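Local coordinates for protein peptide methionine sulfoxide reductase MsrA (PDB 5FA9) that probably repairs oxidised proteins as a fused MsrA-MsrB enzyme, reducing both S and R epimers of methionine sulfoxide to methionine with thioredoxin as reductant, at residues G208-I213 with P233-A238; T215-F220 with S261-A266. The protein carries 2 engineered substitutions. One frame throughout, in Å; residues are numbered along the deposited sequence.

Contact 1 (G208-I213 with P233-A238); sequences GIYVDI and PSFTKA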
ATOM      1  N   GLY B 208     -10.301  -0.098 -26.587  1.00 41.23           N
ATOM      2  CA  GLY B 208     -11.659  -0.584 -26.442  1.00 36.04           C
ATOM      3  C   GLY B 208     -11.743  -1.647 -25.366  1.00 35.01           C
ATOM      4  O   GLY B 208     -10.787  -1.865 -24.623  1.00 34.68           O
ATOM      5  N   ILE B 209     -12.889  -2.310 -25.280  1.00 39.60           N
ATOM      6  CA  ILE B 209     -13.081  -3.365 -24.293  1.00 42.46           C
ATOM      7  C   ILE B 209     -13.256  -4.725 -24.957  1.00 39.94           C
ATOM      8  O   ILE B 209     -13.688  -4.819 -26.107  1.00 38.33           O
ATOM      9  CB  ILE B 209     -14.301  -3.089 -23.393  1.00 35.97           C
ATOM     10  CG1 ILE B 209     -15.566  -2.930 -24.238  1.00 35.94           C
ATOM     11  CG2 ILE B 209     -14.069  -1.851 -22.548  1.00 37.90           C
ATOM     12  CD1 ILE B 209     -16.832  -2.778 -23.420  1.00 29.70           C
ATOM     13  N   TYR B 210     -12.918  -5.777 -24.221  1.00 41.02           N
ATOM     14  CA  TYR B 210     -13.134  -7.138 -24.691  1.00 33.30           C
ATOM     15  C   TYR B 210     -14.313  -7.734 -23.941  1.00 36.15           C
ATOM     16  O   TYR B 210     -14.324  -7.795 -22.712  1.00 36.75           O
ATOM     17  CB  TYR B 210     -11.873  -7.984 -24.516  1.00 35.12           C
ATOM     18  CG  TYR B 210     -10.730  -7.526 -25.392  1.00 41.51           C
ATOM     19  CD1 TYR B 210      -9.874  -6.514 -24.979  1.00 39.06           C
ATOM     20  CD2 TYR B 210     -10.517  -8.096 -26.640  1.00 39.72           C
ATOM     21  CE1 TYR B 210      -8.832  -6.088 -25.781  1.00 39.67           C
ATOM     22  CE2 TYR B 210      -9.478  -7.678 -27.448  1.00 36.30           C
ATOM     23  CZ  TYR B 210      -8.639  -6.674 -27.014  1.00 39.85           C
ATOM     24  OH  TYR B 210      -7.605  -6.254 -27.816  1.00 36.65           O
ATOM     25  N   VAL B 211     -15.307  -8.172 -24.703  1.00 37.62           N
ATOM     26  CA  VAL B 211     -16.582  -8.586 -24.145  1.00 34.98           C
ATOM     27  C   VAL B 211     -16.796 -10.097 -24.256  1.00 37.81           C
ATOM     28  O   VAL B 211     -16.253 -10.743 -25.154  1.00 32.87           O
ATOM     29  CB  VAL B 211     -17.728  -7.810 -24.857  1.00 38.41           C
ATOM     30  CG1 VAL B 211     -18.758  -8.745 -25.481  1.00 42.40           C
ATOM     31  CG2 VAL B 211     -18.371  -6.808 -23.913  1.00 43.45           C
ATOM     32  N   ASP B 212     -17.571 -10.655 -23.328  1.00 41.94           N
ATOM     33  CA  ASP B 212     -17.944 -12.066 -23.380  1.00 39.93           C
ATOM     34  C   ASP B 212     -18.725 -12.337 -24.661  1.00 46.82           C
ATOM     35  O   ASP B 212     -19.778 -11.743 -24.893  1.00 48.95           O
ATOM     36  CB  ASP B 212     -18.770 -12.455 -22.148  1.00 47.83           C
ATOM     37  CG  ASP B 212     -18.926 -13.963 -21.991  1.00 54.59           C
ATOM     38  OD1 ASP B 212     -18.767 -14.702 -22.985  1.00 46.80           O
ATOM     39  OD2 ASP B 212     -19.217 -14.410 -20.862  1.00 54.37           O
ATOM     40  N   ILE B 213     -18.211 -13.244 -25.483  1.00 43.28           N
ATOM     41  CA  ILE B 213     -18.812 -13.533 -26.779  1.00 45.53           C
ATOM     42  C   ILE B 213     -20.167 -14.232 -26.647  1.00 47.23           C
ATOM     43  O   ILE B 213     -20.925 -14.320 -27.614  1.00 50.56           O
ATOM     44  CB  ILE B 213     -17.866 -14.400 -27.645  1.00 46.71           C
ATOM     45  CG1 ILE B 213     -18.210 -14.265 -29.130  1.00 47.63           C
ATOM     46  CG2 ILE B 213     -17.892 -15.853 -27.186  1.00 38.96           C
ATOM     47  CD1 ILE B 213     -17.073 -14.642 -30.052  1.00 62.38           C
ATOM     48  N   PRO B 233      -4.093 -13.750 -26.297  1.00 51.46           N
ATOM     49  CA  PRO B 233      -4.413 -12.457 -25.686  1.00 46.50           C
ATOM     50  C   PRO B 233      -4.170 -12.480 -24.180  1.00 44.60           C
ATOM     51  O   PRO B 233      -4.752 -13.307 -23.478  1.00 53.12           O
ATOM     52  CB  PRO B 233      -5.898 -12.280 -26.003  1.00 45.05           C
ATOM     53  CG  PRO B 233      -6.093 -13.030 -27.272  1.00 47.23           C
ATOM     54  CD  PRO B 233      -5.159 -14.211 -27.205  1.00 51.99           C
ATOM     55  N   SER B 234      -3.321 -11.581 -23.695  1.00 45.79           N
ATOM     56  CA  SER B 234      -2.929 -11.585 -22.291  1.00 41.21           C
ATOM     57  C   SER B 234      -3.263 -10.265 -21.606  1.00 40.23           C
ATOM     58  O   SER B 234      -3.054  -9.191 -22.168  1.00 44.22           O
ATOM     59  CB  SER B 234      -1.435 -11.882 -22.157  1.00 46.04           C
ATOM     60  OG  SER B 234      -1.110 -13.128 -22.748  1.00 51.26           O
ATOM     61  N   PHE B 235      -3.783 -10.360 -20.387  1.00 38.22           N
ATOM     62  CA  PHE B 235      -4.179  -9.183 -19.625  1.00 35.03           C
ATOM     63  C   PHE B 235      -3.599  -9.231 -18.214  1.00 42.93           C
ATOM     64  O   PHE B 235      -3.316 -10.307 -17.686  1.00 34.25           O
ATOM     65  CB  PHE B 235      -5.704  -9.068 -19.567  1.00 36.15           C
ATOM     66  CG  PHE B 235      -6.359  -9.005 -20.918  1.00 37.32           C
ATOM     67  CD1 PHE B 235      -6.741 -10.164 -21.573  1.00 40.69           C
ATOM     68  CD2 PHE B 235      -6.596  -7.786 -21.532  1.00 36.61           C
ATOM     69  CE1 PHE B 235      -7.344 -10.109 -22.816  1.00 37.50           C
ATOM     70  CE2 PHE B 235      -7.199  -7.725 -22.774  1.00 34.95           C
ATOM     71  CZ  PHE B 235      -7.574  -8.889 -23.417  1.00 39.03           C
ATOM     72  N   THR B 236      -3.420  -8.060 -17.611  1.00 37.22           N
ATOM     73  CA  THR B 236      -2.838  -7.970 -16.275  1.00 37.40           C
ATOM     74  C   THR B 236      -3.909  -8.029 -15.191  1.00 30.52           C
ATOM     75  O   THR B 236      -3.613  -8.309 -14.030  1.00 32.92           O
ATOM     76  CB  THR B 236      -2.024  -6.675 -16.105  1.00 35.18           C
ATOM     77  OG1 THR B 236      -2.896  -5.542 -16.199  1.00 41.70           O
ATOM     78  CG2 THR B 236      -0.952  -6.576 -17.180  1.00 27.71           C
ATOM     79  N   LYS B 237      -5.153  -7.765 -15.579  1.00 31.43           N
ATOM     80  CA  LYS B 237      -6.274  -7.796 -14.646  1.00 32.77           C
ATOM     81  C   LYS B 237      -7.604  -7.837 -15.388  1.00 30.73           C
ATOM     82  O   LYS B 237      -7.655  -7.642 -16.601  1.00 29.86           O
ATOM     83  CB  LYS B 237      -6.239  -6.581 -13.717  1.00 29.00           C
ATOM     84  CG  LYS B 237      -6.647  -5.278 -14.389  1.00 36.56           C
ATOM     85  CD  LYS B 237      -6.503  -4.095 -13.444  1.00 31.77           C
ATOM     86  CE  LYS B 237      -7.434  -4.224 -12.249  1.00 37.35           C
ATOM     87  NZ  LYS B 237      -8.867  -4.226 -12.654  1.00 44.73           N
ATOM     88  N   ALA B 238      -8.678  -8.090 -14.646  1.00 27.14           N
ATOM     89  CA  ALA B 238     -10.023  -8.025 -15.200  1.00 32.48           C
ATOM     90  C   ALA B 238     -10.496  -6.576 -15.221  1.00 39.83           C
ATOM     91  O   ALA B 238      -9.959  -5.734 -14.499  1.00 34.81           O
ATOM     92  CB  ALA B 238     -10.976  -8.889 -14.396  1.00 37.08           C
TER
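Phe235 pushes the end of its ring against Tyr210, and this one aromatic pair makes up the whole contact. The geometry is T-shaped (edge-to-face): the edge of Phe235 is turned toward the face of Tyr210, with planes at 67° and centroids 5.2 Å apart. Phe235 CZ stands 3.7 Å above the tyrosine plane, displaced from the ring centre toward the rim on the CD1 side. There Phe235 CZ lies 3.7 Å from Tyr210 CD1, while Phe235 CE2 approaches Tyr210 CE1 to 3.8 Å. Such an approach sets the slightly positive ring hydrogens of the phenylalanine against the electron-rich face of the tyrosine. Both rings take the same first torsion, CG opposite the carbonyl carbon (chi1 -66° in Tyr210, -57° in Phe235), and reach across a gap that leaves even the nearest CA atoms, of Tyr210 and Ala238, 10.0 Å apart. Long, rigid rings suit this place because they can fill so wide a separation within a buried, apolar interior.

Further aromatic neighbours set the pair in place. Phe220 stacks with Phe235, and Tyr201 meets Tyr210 edge-to-face. At the base of the tyrosine, backbone hydrogen bonds to Leu219 and Phe220 fix its root in the sheet. Strand 208-212 is the middle one of a three-stranded antiparallel sheet, between 218-221 and 291-295, whereas 234-235 belongs to the six-stranded antiparallel sheet, between 225-226 and 283-286. The two rings therefore join the two sheets of the SelR (MsrB) domain through its buried interior, and Leu291 of strand 291-295 touches both of them.

Contact 2 (T215-F220 with S261-A266); sequences TGKPLF and SKTGGA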
ATOM      1  N   THR B 215     -22.382 -13.577 -23.789  1.00 53.02           N
ATOM      2  CA  THR B 215     -23.328 -12.785 -23.003  1.00 50.51           C
ATOM      3  C   THR B 215     -23.266 -11.293 -23.313  1.00 45.62           C
ATOM      4  O   THR B 215     -24.253 -10.577 -23.142  1.00 50.57           O
ATOM      5  CB  THR B 215     -23.097 -12.973 -21.490  1.00 54.62           C
ATOM      6  OG1 THR B 215     -21.836 -12.402 -21.120  1.00 54.20           O
ATOM      7  CG2 THR B 215     -23.111 -14.447 -21.124  1.00 50.57           C
ATOM      8  N   GLY B 216     -22.110 -10.824 -23.768  1.00 43.49           N
ATOM      9  CA  GLY B 216     -21.943  -9.419 -24.084  1.00 47.14           C
ATOM     10  C   GLY B 216     -21.440  -8.585 -22.918  1.00 45.66           C
ATOM     11  O   GLY B 216     -21.325  -7.366 -23.026  1.00 51.42           O
ATOM     12  N   LYS B 217     -21.161  -9.239 -21.796  1.00 46.81           N
ATOM     13  CA  LYS B 217     -20.642  -8.552 -20.616  1.00 47.89           C
ATOM     14  C   LYS B 217     -19.140  -8.295 -20.735  1.00 40.92           C
ATOM     15  O   LYS B 217     -18.381  -9.199 -21.082  1.00 39.80           O
ATOM     16  CB  LYS B 217     -20.940  -9.364 -19.354  1.00 41.83           C
ATOM     17  CG  LYS B 217     -20.435  -8.731 -18.068  1.00 44.25           C
ATOM     18  CD  LYS B 217     -20.940  -9.485 -16.850  1.00 39.71           C
ATOM     19  CE  LYS B 217     -20.177  -9.089 -15.597  1.00 42.97           C
ATOM     20  NZ  LYS B 217     -20.631  -9.863 -14.407  1.00 49.66           N
ATOM     21  N   PRO B 218     -18.708  -7.055 -20.450  1.00 37.33           N
ATOM     22  CA  PRO B 218     -17.291  -6.673 -20.490  1.00 33.93           C
ATOM     23  C   PRO B 218     -16.430  -7.513 -19.550  1.00 36.70           C
ATOM     24  O   PRO B 218     -16.813  -7.739 -18.403  1.00 34.10           O
ATOM     25  CB  PRO B 218     -17.312  -5.207 -20.046  1.00 31.16           C
ATOM     26  CG  PRO B 218     -18.674  -4.729 -20.410  1.00 41.02           C
ATOM     27  CD  PRO B 218     -19.577  -5.900 -20.162  1.00 40.53           C
ATOM     28  N   LEU B 219     -15.281  -7.967 -20.039  1.00 33.89           N
ATOM     29  CA  LEU B 219     -14.397  -8.817 -19.248  1.00 32.67           C
ATOM     30  C   LEU B 219     -13.009  -8.207 -19.080  1.00 40.52           C
ATOM     31  O   LEU B 219     -12.413  -8.291 -18.005  1.00 33.08           O
ATOM     32  CB  LEU B 219     -14.278 -10.201 -19.888  1.00 33.72           C
ATOM     33  CG  LEU B 219     -15.574 -10.996 -20.043  1.00 36.99           C
ATOM     34  CD1 LEU B 219     -15.316 -12.289 -20.798  1.00 40.35           C
ATOM     35  CD2 LEU B 219     -16.193 -11.277 -18.684  1.00 32.75           C
ATOM     36  N   PHE B 220     -12.492  -7.596 -20.142  1.00 33.44           N
ATOM     37  CA  PHE B 220     -11.152  -7.021 -20.105  1.00 34.37           C
ATOM     38  C   PHE B 220     -11.073  -5.688 -20.841  1.00 34.15           C
ATOM     39  O   PHE B 220     -11.870  -5.409 -21.737  1.00 33.08           O
ATOM     40  CB  PHE B 220     -10.138  -8.003 -20.696  1.00 42.92           C
ATOM     41  CG  PHE B 220     -10.047  -9.303 -19.949  1.00 44.35           C
ATOM     42  CD1 PHE B 220      -9.243  -9.418 -18.826  1.00 31.37           C
ATOM     43  CD2 PHE B 220     -10.765 -10.411 -20.369  1.00 39.45           C
ATOM     44  CE1 PHE B 220      -9.159 -10.612 -18.135  1.00 36.92           C
ATOM     45  CE2 PHE B 220     -10.686 -11.607 -19.683  1.00 41.18           C
ATOM     46  CZ  PHE B 220      -9.882 -11.708 -18.564  1.00 49.15           C
ATOM     47  N   SER B 261     -16.162 -16.772 -16.900  1.00 47.14           N
ATOM     48  CA  SER B 261     -17.052 -15.627 -16.749  1.00 41.14           C
ATOM     49  C   SER B 261     -17.991 -15.854 -15.572  1.00 50.78           C
ATOM     50  O   SER B 261     -18.601 -16.914 -15.458  1.00 53.86           O
ATOM     51  CB  SER B 261     -17.856 -15.392 -18.029  1.00 40.40           C
ATOM     52  OG  SER B 261     -17.005 -15.098 -19.123  1.00 47.61           O
ATOM     53  N   LYS B 262     -18.099 -14.864 -14.693  1.00 47.02           N
ATOM     54  CA  LYS B 262     -18.952 -15.002 -13.520  1.00 50.07           C
ATOM     55  C   LYS B 262     -20.422 -15.072 -13.914  1.00 50.66           C
ATOM     56  O   LYS B 262     -21.192 -15.842 -13.341  1.00 58.64           O
ATOM     57  CB  LYS B 262     -18.728 -13.849 -12.541  1.00 50.97           C
ATOM     58  CG  LYS B 262     -19.560 -13.976 -11.277  1.00 49.08           C
ATOM     59  CD  LYS B 262     -19.164 -12.963 -10.225  1.00 51.93           C
ATOM     60  CE  LYS B 262     -19.906 -13.230  -8.928  1.00 54.89           C
ATOM     61  NZ  LYS B 262     -19.164 -12.713  -7.747  1.00 68.52           N
ATOM     62  N   THR B 263     -20.806 -14.267 -14.899  1.00 49.93           N
ATOM     63  CA  THR B 263     -22.184 -14.242 -15.366  1.00 49.31           C
ATOM     64  C   THR B 263     -22.445 -15.393 -16.329  1.00 57.83           C
ATOM     65  O   THR B 263     -23.311 -16.234 -16.087  1.00 65.22           O
ATOM     66  CB  THR B 263     -22.523 -12.911 -16.060  1.00 44.98           C
ATOM     67  OG1 THR B 263     -22.423 -11.840 -15.115  1.00 48.59           O
ATOM     68  CG2 THR B 263     -23.934 -12.952 -16.624  1.00 43.88           C
ATOM     69  N   GLY B 264     -21.694 -15.419 -17.426  1.00 39.69           N
ATOM     70  CA  GLY B 264     -21.796 -16.488 -18.402  1.00 65.66           C
ATOM     71  C   GLY B 264     -21.558 -17.873 -17.827  1.00 62.94           C
ATOM     72  O   GLY B 264     -22.432 -18.738 -17.882  1.00 43.21           O
ATOM     73  N   GLY B 265     -20.370 -18.078 -17.270  1.00 61.43           N
ATOM     74  CA  GLY B 265     -19.949 -19.397 -16.836  1.00 38.30           C
ATOM     75  C   GLY B 265     -19.053 -20.009 -17.893  1.00 50.51           C
ATOM     76  O   GLY B 265     -18.485 -21.084 -17.707  1.00 52.68           O
ATOM     77  N   ALA B 266     -18.928 -19.302 -19.012  1.00 44.46           N
ATOM     78  CA  ALA B 266     -18.138 -19.767 -20.144  1.00 47.04           C
ATOM     79  C   ALA B 266     -16.649 -19.792 -19.823  1.00 49.63           C
ATOM     80  O   ALA B 266     -16.138 -18.918 -19.122  1.00 50.76           O
ATOM     81  CB  ALA B 266     -18.400 -18.892 -21.361  1.00 54.10           C
TER
HETATM   82  O   HOH W   1     -20.150 -12.746 -18.895  1.00 44.54           O
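The turn joining strands 256-261 and 267-272 packs here against the lead-in to strand 218-221, in the SelR domain. Lys217 reaches across to it: CG lies anti to the backbone N (chi1 180°) and the chain stays extended, carrying NZ to 2.8 Å from Thr263 OG1, to which it donates a hydrogen bond. A long, charged arm suits this spot, since NZ also bonds Gln242 O and forms a salt bridge with Glu165, joining its own strand lead-in to three other parts of the chain.

Thr215 makes a second touch, laying its methyl CG2 on Gly264, 3.6 Å from Gly264 CA, where a residue without a side chain lets the backbones come close. Its hydroxyl faces a water 2.8 Å from Thr215 OG1, which weakly accepts from Gly264 N. Farther along the chain, Leu219 CD1 rests 3.7 Å from Ser261 OG, a small hydroxyl whose hydrogen bond goes to Asp212 OD2. Leu219 and Phe220 form a classic beta bulge where strand 218-221 pairs with 208-212.

Within the turn, Ser261 N donates to Ala266 O at 3.1 Å, holding its two ends together. The arrangement is that of a beta-hairpin connection, between antiparallel neighbours 256-261 and 267-272, packed on the edge strand 218-221 of another sheet.

How the contacts relate
Both contacts join the three-stranded sheet to the six-stranded one or to its connecting turn, and their segments alternate along the chain. Contact 1 is wholly buried and purely aromatic, whereas contact 2, also largely buried but with a partly exposed turn, combines a lysine hydrogen bond, a water and small apolar touches, and covers more surface (242 against 89 Å²). The centres of contacts 1 and 2 are about 10 Å apart. Strands 208-212 and 218-221 are antiparallel neighbours, with a further probable hydrogen bond from Asp212 N to Lys217 O (2.8 Å). This strand pair thus offers a ring to the interior, while the lead-in to 218-221 supplies the polar groups that meet the turn.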